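Magnetosome protein MamA (Magnetospirillum gryphiswaldense, PDB 3AS8) probably serves as a tetratricopeptide-repeat scaffold that recognises its own kind and assembles into complexes associated with the magnetosome. Local coordinates at residues F110-D121 with K145-Q156. Residues are numbered along the deposited sequence; the frame is centred on the assembly and turned at random.
Sequences FNVRFRLGVALD and KVHRAIAYSYEQ. With SO4 (sulfate ion), chain C.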
ATOM      1  N   PHE A 110       1.180   9.341   3.794  1.00 16.05           N
ATOM      2  CA  PHE A 110       1.901   8.820   4.950  1.00 15.25           C
ATOM      3  C   PHE A 110       2.043   7.295   4.900  1.00 15.72           C
ATOM      4  O   PHE A 110       3.118   6.794   5.060  1.00 15.02           O
ATOM      5  CB  PHE A 110       1.207   9.220   6.244  1.00 16.88           C
ATOM      6  CG  PHE A 110       1.770   8.540   7.482  1.00 15.47           C
ATOM      7  CD1 PHE A 110       2.826   9.110   8.187  1.00 19.03           C
ATOM      8  CD2 PHE A 110       1.247   7.336   7.928  1.00 16.68           C
ATOM      9  CE1 PHE A 110       3.302   8.474   9.318  1.00 19.34           C
ATOM     10  CE2 PHE A 110       1.753   6.683   9.056  1.00 19.21           C
ATOM     11  CZ  PHE A 110       2.759   7.243   9.725  1.00 17.73           C
ATOM     12  N   ASN A 111       0.940   6.573   4.706  1.00 17.52           N
ATOM     13  CA  ASN A 111       0.949   5.134   4.665  1.00 17.89           C
ATOM     14  C   ASN A 111       1.952   4.609   3.670  1.00 16.28           C
ATOM     15  O   ASN A 111       2.655   3.679   3.962  1.00 14.32           O
ATOM     16  CB  ASN A 111      -0.443   4.506   4.418  1.00 20.27           C
ATOM     17  CG  ASN A 111      -0.478   3.034   4.752  1.00 20.66           C
ATOM     18  OD1 ASN A 111       0.028   2.628   5.797  1.00 22.11           O
ATOM     19  ND2 ASN A 111      -0.982   2.214   3.831  1.00 14.07           N
ATOM     20  N   VAL A 112       1.953   5.129   2.470  1.00 16.79           N
ATOM     21  CA  VAL A 112       2.908   4.673   1.450  1.00 16.56           C
ATOM     22  C   VAL A 112       4.354   4.806   1.939  1.00 15.82           C
ATOM     23  O   VAL A 112       5.153   3.846   1.892  1.00 15.58           O
ATOM     24  CB  VAL A 112       2.692   5.380   0.089  1.00 17.39           C
ATOM     25  CG1 VAL A 112       3.968   5.221  -0.848  1.00 15.64           C
ATOM     26  CG2 VAL A 112       1.463   4.835  -0.673  1.00 21.56           C
ATOM     27  N   ARG A 113       4.700   5.934   2.562  1.00 15.85           N
ATOM     28  CA  ARG A 113       6.080   6.145   2.984  1.00 15.24           C
ATOM     29  C   ARG A 113       6.384   5.231   4.164  1.00 15.34           C
ATOM     30  O   ARG A 113       7.467   4.693   4.259  1.00 15.62           O
ATOM     31  CB  ARG A 113       6.273   7.620   3.436  1.00 15.46           C
ATOM     32  CG  ARG A 113       7.630   7.966   3.967  1.00 14.85           C
ATOM     33  CD  ARG A 113       8.748   7.663   3.028  1.00 11.73           C
ATOM     34  NE  ARG A 113       8.829   8.606   1.923  1.00 15.97           N
ATOM     35  CZ  ARG A 113       9.797   8.624   1.005  1.00 14.00           C
ATOM     36  NH1 ARG A 113       9.797   9.561   0.092  1.00 19.23           N
ATOM     37  NH2 ARG A 113      10.807   7.788   1.026  1.00 18.84           N
ATOM     38  N   PHE A 114       5.430   5.084   5.087  1.00 14.71           N
ATOM     39  CA  PHE A 114       5.563   4.159   6.227  1.00 14.84           C
ATOM     40  C   PHE A 114       5.805   2.708   5.805  1.00 15.66           C
ATOM     41  O   PHE A 114       6.777   2.145   6.215  1.00 16.74           O
ATOM     42  CB  PHE A 114       4.404   4.251   7.140  1.00 15.47           C
ATOM     43  CG  PHE A 114       4.528   3.356   8.338  1.00 16.65           C
ATOM     44  CD1 PHE A 114       5.456   3.627   9.351  1.00 20.12           C
ATOM     45  CD2 PHE A 114       3.802   2.188   8.419  1.00 18.96           C
ATOM     46  CE1 PHE A 114       5.593   2.802  10.391  1.00 20.81           C
ATOM     47  CE2 PHE A 114       3.898   1.395   9.458  1.00 18.15           C
ATOM     48  CZ  PHE A 114       4.795   1.648  10.454  1.00 20.94           C
ATOM     49  N   ARG A 115       4.992   2.192   4.871  1.00 15.45           N
ATOM     50  CA  ARG A 115       5.133   0.828   4.394  1.00 15.06           C
ATOM     51  C   ARG A 115       6.397   0.621   3.594  1.00 15.16           C
ATOM     52  O   ARG A 115       6.991  -0.453   3.644  1.00 15.77           O
ATOM     53  CB  ARG A 115       3.861   0.386   3.610  1.00 13.84           C
ATOM     54  CG  ARG A 115       2.544   0.535   4.442  1.00 15.25           C
ATOM     55  CD  ARG A 115       2.499  -0.352   5.601  1.00 18.39           C
ATOM     56  NE  ARG A 115       1.345  -0.002   6.402  1.00 19.69           N
ATOM     57  CZ  ARG A 115       1.050  -0.493   7.593  1.00 25.48           C
ATOM     58  NH1 ARG A 115      -0.019  -0.024   8.232  1.00 28.70           N
ATOM     59  NH2 ARG A 115       1.810  -1.448   8.152  1.00 29.17           N
ATOM     60  N   LEU A 116       6.845   1.651   2.888  1.00 15.07           N
ATOM     61  CA  LEU A 116       8.121   1.622   2.239  1.00 14.88           C
ATOM     62  C   LEU A 116       9.258   1.434   3.259  1.00 14.88           C
ATOM     63  O   LEU A 116      10.170   0.620   3.088  1.00 14.73           O
ATOM     64  CB  LEU A 116       8.352   2.902   1.471  1.00 14.64           C
ATOM     65  CG  LEU A 116       9.757   3.079   0.847  1.00 17.76           C
ATOM     66  CD1 LEU A 116      10.113   1.899  -0.046  1.00 20.10           C
ATOM     67  CD2 LEU A 116       9.868   4.454   0.078  1.00 20.67           C
ATOM     68  N   GLY A 117       9.233   2.213   4.337  1.00 16.01           N
ATOM     69  CA  GLY A 117      10.155   1.915   5.412  1.00 15.32           C
ATOM     70  C   GLY A 117      10.119   0.492   5.960  1.00 15.51           C
ATOM     71  O   GLY A 117      11.166  -0.104   6.236  1.00 16.83           O
ATOM     72  N   VAL A 118       8.923  -0.044   6.187  1.00 16.57           N
ATOM     73  CA  VAL A 118       8.770  -1.378   6.685  1.00 16.54           C
ATOM     74  C   VAL A 118       9.386  -2.355   5.726  1.00 17.93           C
ATOM     75  O   VAL A 118      10.004  -3.311   6.175  1.00 19.11           O
ATOM     76  CB  VAL A 118       7.279  -1.799   6.933  1.00 17.00           C
ATOM     77  CG1 VAL A 118       7.174  -3.249   7.395  1.00 15.02           C
ATOM     78  CG2 VAL A 118       6.661  -0.927   8.074  1.00 16.92           C
ATOM     79  N   ALA A 119       9.233  -2.122   4.432  1.00 17.39           N
ATOM     80  CA  ALA A 119       9.741  -3.061   3.438  1.00 18.73           C
ATOM     81  C   ALA A 119      11.247  -3.085   3.452  1.00 18.15           C
ATOM     82  O   ALA A 119      11.859  -4.176   3.434  1.00 20.55           O
ATOM     83  CB  ALA A 119       9.209  -2.735   1.987  1.00 15.94           C
ATOM     84  N   LEU A 120      11.830  -1.907   3.443  1.00 17.50           N
ATOM     85  CA  LEU A 120      13.279  -1.687   3.530  1.00 17.93           C
ATOM     86  C   LEU A 120      13.859  -2.328   4.782  1.00 19.01           C
ATOM     87  O   LEU A 120      14.874  -3.066   4.692  1.00 22.30           O
ATOM     88  CB  LEU A 120      13.594  -0.192   3.454  1.00 16.78           C
ATOM     89  CG  LEU A 120      13.368   0.473   2.096  1.00 17.85           C
ATOM     90  CD1 LEU A 120      13.319   2.013   2.247  1.00 17.21           C
ATOM     91  CD2 LEU A 120      14.354   0.090   0.977  1.00 17.57           C
ATOM     92  N   ASP A 121      13.209  -2.130   5.941  1.00 20.03           N
ATOM     93  CA  ASP A 121      13.663  -2.736   7.179  1.00 21.81           C
ATOM     94  C   ASP A 121      13.671  -4.257   7.073  1.00 23.05           C
ATOM     95  O   ASP A 121      14.632  -4.944   7.519  1.00 23.74           O
ATOM     96  CB  ASP A 121      12.835  -2.284   8.369  1.00 23.33           C
ATOM     97  CG  ASP A 121      13.265  -2.946   9.675  1.00 28.20           C
ATOM     98  OD1 ASP A 121      13.025  -4.152   9.824  1.00 32.04           O
ATOM     99  OD2 ASP A 121      13.834  -2.255  10.570  1.00 32.17           O
ATOM    100  N   LYS A 145       4.179   4.894  16.418  1.00 18.91           N
ATOM    101  CA  LYS A 145       4.636   3.692  15.739  1.00 18.28           C
ATOM    102  C   LYS A 145       5.836   4.036  14.854  1.00 17.50           C
ATOM    103  O   LYS A 145       6.600   3.124  14.475  1.00 16.33           O
ATOM    104  CB  LYS A 145       3.505   2.997  14.925  1.00 19.16           C
ATOM    105  CG  LYS A 145       3.078   3.720  13.609  1.00 19.60           C
ATOM    106  CD  LYS A 145       1.930   2.954  12.880  1.00 21.58           C
ATOM    107  CE  LYS A 145       1.534   3.631  11.625  1.00 21.92           C
ATOM    108  NZ  LYS A 145       0.578   2.817  10.797  1.00 17.55           N
ATOM    109  N   VAL A 146       5.954   5.296  14.396  1.00 16.55           N
ATOM    110  CA  VAL A 146       7.051   5.612  13.488  1.00 15.84           C
ATOM    111  C   VAL A 146       8.366   5.696  14.312  1.00 16.96           C
ATOM    112  O   VAL A 146       9.423   5.175  13.918  1.00 16.94           O
ATOM    113  CB  VAL A 146       6.817   6.898  12.668  1.00 17.53           C
ATOM    114  CG1 VAL A 146       8.086   7.111  11.689  1.00 17.07           C
ATOM    115  CG2 VAL A 146       5.562   6.760  11.917  1.00 15.94           C
ATOM    116  N   HIS A 147       8.321   6.360  15.463  1.00 16.26           N
ATOM    117  CA  HIS A 147       9.543   6.343  16.310  1.00 17.01           C
ATOM    118  C   HIS A 147       9.947   4.934  16.717  1.00 18.31           C
ATOM    119  O   HIS A 147      11.131   4.631  16.825  1.00 18.10           O
ATOM    120  CB  HIS A 147       9.332   7.162  17.554  1.00 16.05           C
ATOM    121  CG  HIS A 147       9.481   8.640  17.328  1.00 15.76           C
ATOM    122  ND1 HIS A 147      10.719   9.247  17.272  1.00 18.52           N
ATOM    123  CD2 HIS A 147       8.564   9.632  17.167  1.00 18.94           C
ATOM    124  CE1 HIS A 147      10.558  10.548  17.083  1.00 23.06           C
ATOM    125  NE2 HIS A 147       9.257  10.801  17.007  1.00 22.44           N
ATOM    126  N   ARG A 148       8.956   4.099  17.007  1.00 17.51           N
ATOM    127  CA  ARG A 148       9.200   2.711  17.390  0.50 18.48           C
ATOM    128  C   ARG A 148       9.890   1.960  16.240  1.00 18.01           C
ATOM    129  O   ARG A 148      10.867   1.260  16.436  1.00 16.77           O
ATOM    130  CB  ARG A 148       7.898   2.055  17.828  0.50 19.11           C
ATOM    131  CG  ARG A 148       7.999   0.619  18.287  0.50 20.22           C
ATOM    132  CD  ARG A 148       6.917   0.254  19.355  0.50 23.39           C
ATOM    133  NE  ARG A 148       6.425   1.332  20.254  0.50 20.27           N
ATOM    134  CZ  ARG A 148       6.822   1.574  21.512  0.50 22.19           C
ATOM    135  NH1 ARG A 148       7.815   0.904  22.069  0.50 26.46           N
ATOM    136  NH2 ARG A 148       6.259   2.556  22.206  0.50 21.18           N
ATOM    137  N   ALA A 149       9.395   2.141  15.028  1.00 16.99           N
ATOM    138  CA  ALA A 149       9.973   1.499  13.857  1.00 17.48           C
ATOM    139  C   ALA A 149      11.435   2.001  13.699  1.00 16.25           C
ATOM    140  O   ALA A 149      12.341   1.225  13.404  1.00 14.15           O
ATOM    141  CB  ALA A 149       9.118   1.795  12.555  1.00 15.64           C
ATOM    142  N   ILE A 150      11.668   3.270  13.940  1.00 16.61           N
ATOM    143  CA  ILE A 150      13.021   3.826  13.765  1.00 17.13           C
ATOM    144  C   ILE A 150      13.948   3.256  14.852  1.00 17.87           C
ATOM    145  O   ILE A 150      15.087   2.874  14.573  1.00 16.34           O
ATOM    146  CB  ILE A 150      13.052   5.373  13.898  1.00 18.00           C
ATOM    147  CG1 ILE A 150      12.525   6.069  12.669  1.00 15.98           C
ATOM    148  CG2 ILE A 150      14.541   5.899  14.089  1.00 17.45           C
ATOM    149  CD1 ILE A 150      12.089   7.587  13.071  1.00 17.95           C
ATOM    150  N   ALA A 151      13.439   3.178  16.092  1.00 17.25           N
ATOM    151  CA  ALA A 151      14.194   2.553  17.225  1.00 17.60           C
ATOM    152  C   ALA A 151      14.631   1.151  16.900  1.00 19.07           C
ATOM    153  O   ALA A 151      15.780   0.759  17.092  1.00 18.80           O
ATOM    154  CB  ALA A 151      13.310   2.518  18.489  1.00 18.65           C
ATOM    155  N   TYR A 152      13.702   0.351  16.396  1.00 20.45           N
ATOM    156  CA  TYR A 152      14.002  -1.043  16.043  1.00 19.99           C
ATOM    157  C   TYR A 152      15.041  -1.146  14.912  1.00 18.81           C
ATOM    158  O   TYR A 152      15.880  -2.000  14.945  1.00 19.91           O
ATOM    159  CB  TYR A 152      12.698  -1.831  15.738  1.00 21.74           C
ATOM    160  CG  TYR A 152      12.910  -3.344  15.652  1.00 30.65           C
ATOM    161  CD1 TYR A 152      13.760  -3.993  16.563  1.00 36.42           C
ATOM    162  CD2 TYR A 152      12.265  -4.143  14.656  1.00 38.69           C
ATOM    163  CE1 TYR A 152      13.987  -5.344  16.506  1.00 40.73           C
ATOM    164  CE2 TYR A 152      12.482  -5.542  14.604  1.00 41.43           C
ATOM    165  CZ  TYR A 152      13.349  -6.116  15.540  1.00 42.86           C
ATOM    166  OH  TYR A 152      13.638  -7.450  15.544  1.00 49.06           O
ATOM    167  N   SER A 153      15.001  -0.264  13.924  1.00 18.03           N
ATOM    168  CA  SER A 153      15.944  -0.354  12.828  1.00 18.29           C
ATOM    169  C   SER A 153      17.363  -0.038  13.398  1.00 17.50           C
ATOM    170  O   SER A 153      18.333  -0.696  13.091  1.00 17.23           O
ATOM    171  CB  SER A 153      15.555   0.621  11.744  1.00 18.75           C
ATOM    172  OG  SER A 153      14.341   0.333  11.036  1.00 19.16           O
ATOM    173  N   TYR A 154      17.454   0.976  14.253  1.00 17.17           N
ATOM    174  CA  TYR A 154      18.711   1.297  14.867  1.00 17.19           C
ATOM    175  C   TYR A 154      19.215   0.097  15.681  1.00 18.71           C
ATOM    176  O   TYR A 154      20.386  -0.276  15.576  1.00 18.56           O
ATOM    177  CB  TYR A 154      18.620   2.545  15.699  1.00 16.17           C
ATOM    178  CG  TYR A 154      18.819   3.893  15.000  1.00 16.96           C
ATOM    179  CD1 TYR A 154      19.998   4.214  14.309  1.00 17.68           C
ATOM    180  CD2 TYR A 154      17.877   4.885  15.150  1.00 20.00           C
ATOM    181  CE1 TYR A 154      20.171   5.486  13.704  1.00 19.63           C
ATOM    182  CE2 TYR A 154      18.029   6.113  14.583  1.00 19.46           C
ATOM    183  CZ  TYR A 154      19.177   6.420  13.849  1.00 15.92           C
ATOM    184  OH  TYR A 154      19.214   7.669  13.332  1.00 21.45           O
ATOM    185  N   GLU A 155      18.344  -0.518  16.490  1.00 18.62           N
ATOM    186  CA  GLU A 155      18.777  -1.594  17.354  1.00 20.70           C
ATOM    187  C   GLU A 155      19.337  -2.745  16.558  1.00 20.60           C
ATOM    188  O   GLU A 155      20.297  -3.345  16.983  1.00 22.44           O
ATOM    189  CB  GLU A 155      17.621  -2.023  18.253  1.00 22.58           C
ATOM    190  CG  GLU A 155      17.816  -3.202  19.180  1.00 25.21           C
ATOM    191  CD  GLU A 155      16.566  -3.357  20.093  1.00 32.91           C
ATOM    192  OE1 GLU A 155      15.745  -4.294  19.841  1.00 33.96           O
ATOM    193  OE2 GLU A 155      16.364  -2.512  21.015  1.00 30.52           O
ATOM    194  N   GLN A 156      18.755  -3.025  15.391  1.00 22.05           N
ATOM    195  CA  GLN A 156      19.179  -4.075  14.515  1.00 22.75           C
ATOM    196  C   GLN A 156      20.546  -3.810  13.917  1.00 23.67           C
ATOM    197  O   GLN A 156      21.218  -4.768  13.520  1.00 23.87           O
ATOM    198  CB  GLN A 156      18.161  -4.313  13.375  1.00 24.70           C
ATOM    199  CG  GLN A 156      16.870  -5.030  13.861  1.00 25.29           C
ATOM    200  CD  GLN A 156      15.803  -5.065  12.798  1.00 29.12           C
ATOM    201  OE1 GLN A 156      15.675  -6.066  12.090  1.00 27.18           O
ATOM    202  NE2 GLN A 156      15.017  -3.981  12.685  1.00 22.83           N
TER
HETATM  203  S   SO4 C   2      -0.654  -2.546  10.844  1.00 89.73           S
HETATM  204  O1  SO4 C   2      -1.042  -3.122   9.550  1.00 88.10           O
HETATM  205  O2  SO4 C   2      -1.430  -1.327  11.111  1.00 88.44           O
HETATM  206  O3  SO4 C   2      -0.920  -3.519  11.903  1.00 90.23           O
HETATM  207  O4  SO4 C   2       0.782  -2.262  10.882  1.00 88.59           O
HETATM  208  O   HOH W   1       0.213   3.934   8.149  1.00 19.29           O
HETATM  209  O   HOH W   2      11.682  -1.143  12.098  1.00 24.04           O
HETATM  210  O   HOH W   3      14.659  -6.843   9.663  1.00 37.31           O
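A chi1 of -178° swings the Phe-114 ring out from one helix, and CG of Lys-145, held between its own N and carbonyl carbon (73°), starts a chain that, extended beyond CG, runs obliquely over that ring. Methylene CE lies over the ring face, 4.0 Å from the centroid of Phe-114, a CH-pi contact; the ammonium NZ sits farther off-centre as a cation-pi partner. A long aliphatic chain ending in a charge suits this place, apolar over the ring, with NZ toward the rim, where a water accepts its hydrogen bond. Val-146 sets a branch methyl, CG2, at the edge of the Phe-110 ring, 3.6 Å from CZ. The two helices, 110-121 and 145-156, run nearly parallel at 18°, their axes 11.2 Å apart, consistent with the stacked helical hairpins of a tetratricopeptide-repeat solenoid, helix 126-139 lying between them in sequence. Rings and lysine span the gap at one end. Arg-115 NE donates to Asn-111 OD1, which the same water joins to Lys-145 NZ; Arg-115 NH2 grips sulfate O4 at 3.0 Å, the anion probably coming from the crystallisation liquor. Were Arg-115 cut back to alanine, the sulfate would probably lose this nearly straight N-H bond and Asn-111 OD1 its guanidinium donor. Farther along, where the backbones are closer, the short hydroxyl of Ser-153 suffices: OG donates to the anti lone pair of Asp-121 OD2 at 2.7 Å. The carboxylate also accepts weak bonds from Gln-156 NE2, which donates to Tyr-152 O from above the carbonyl plane.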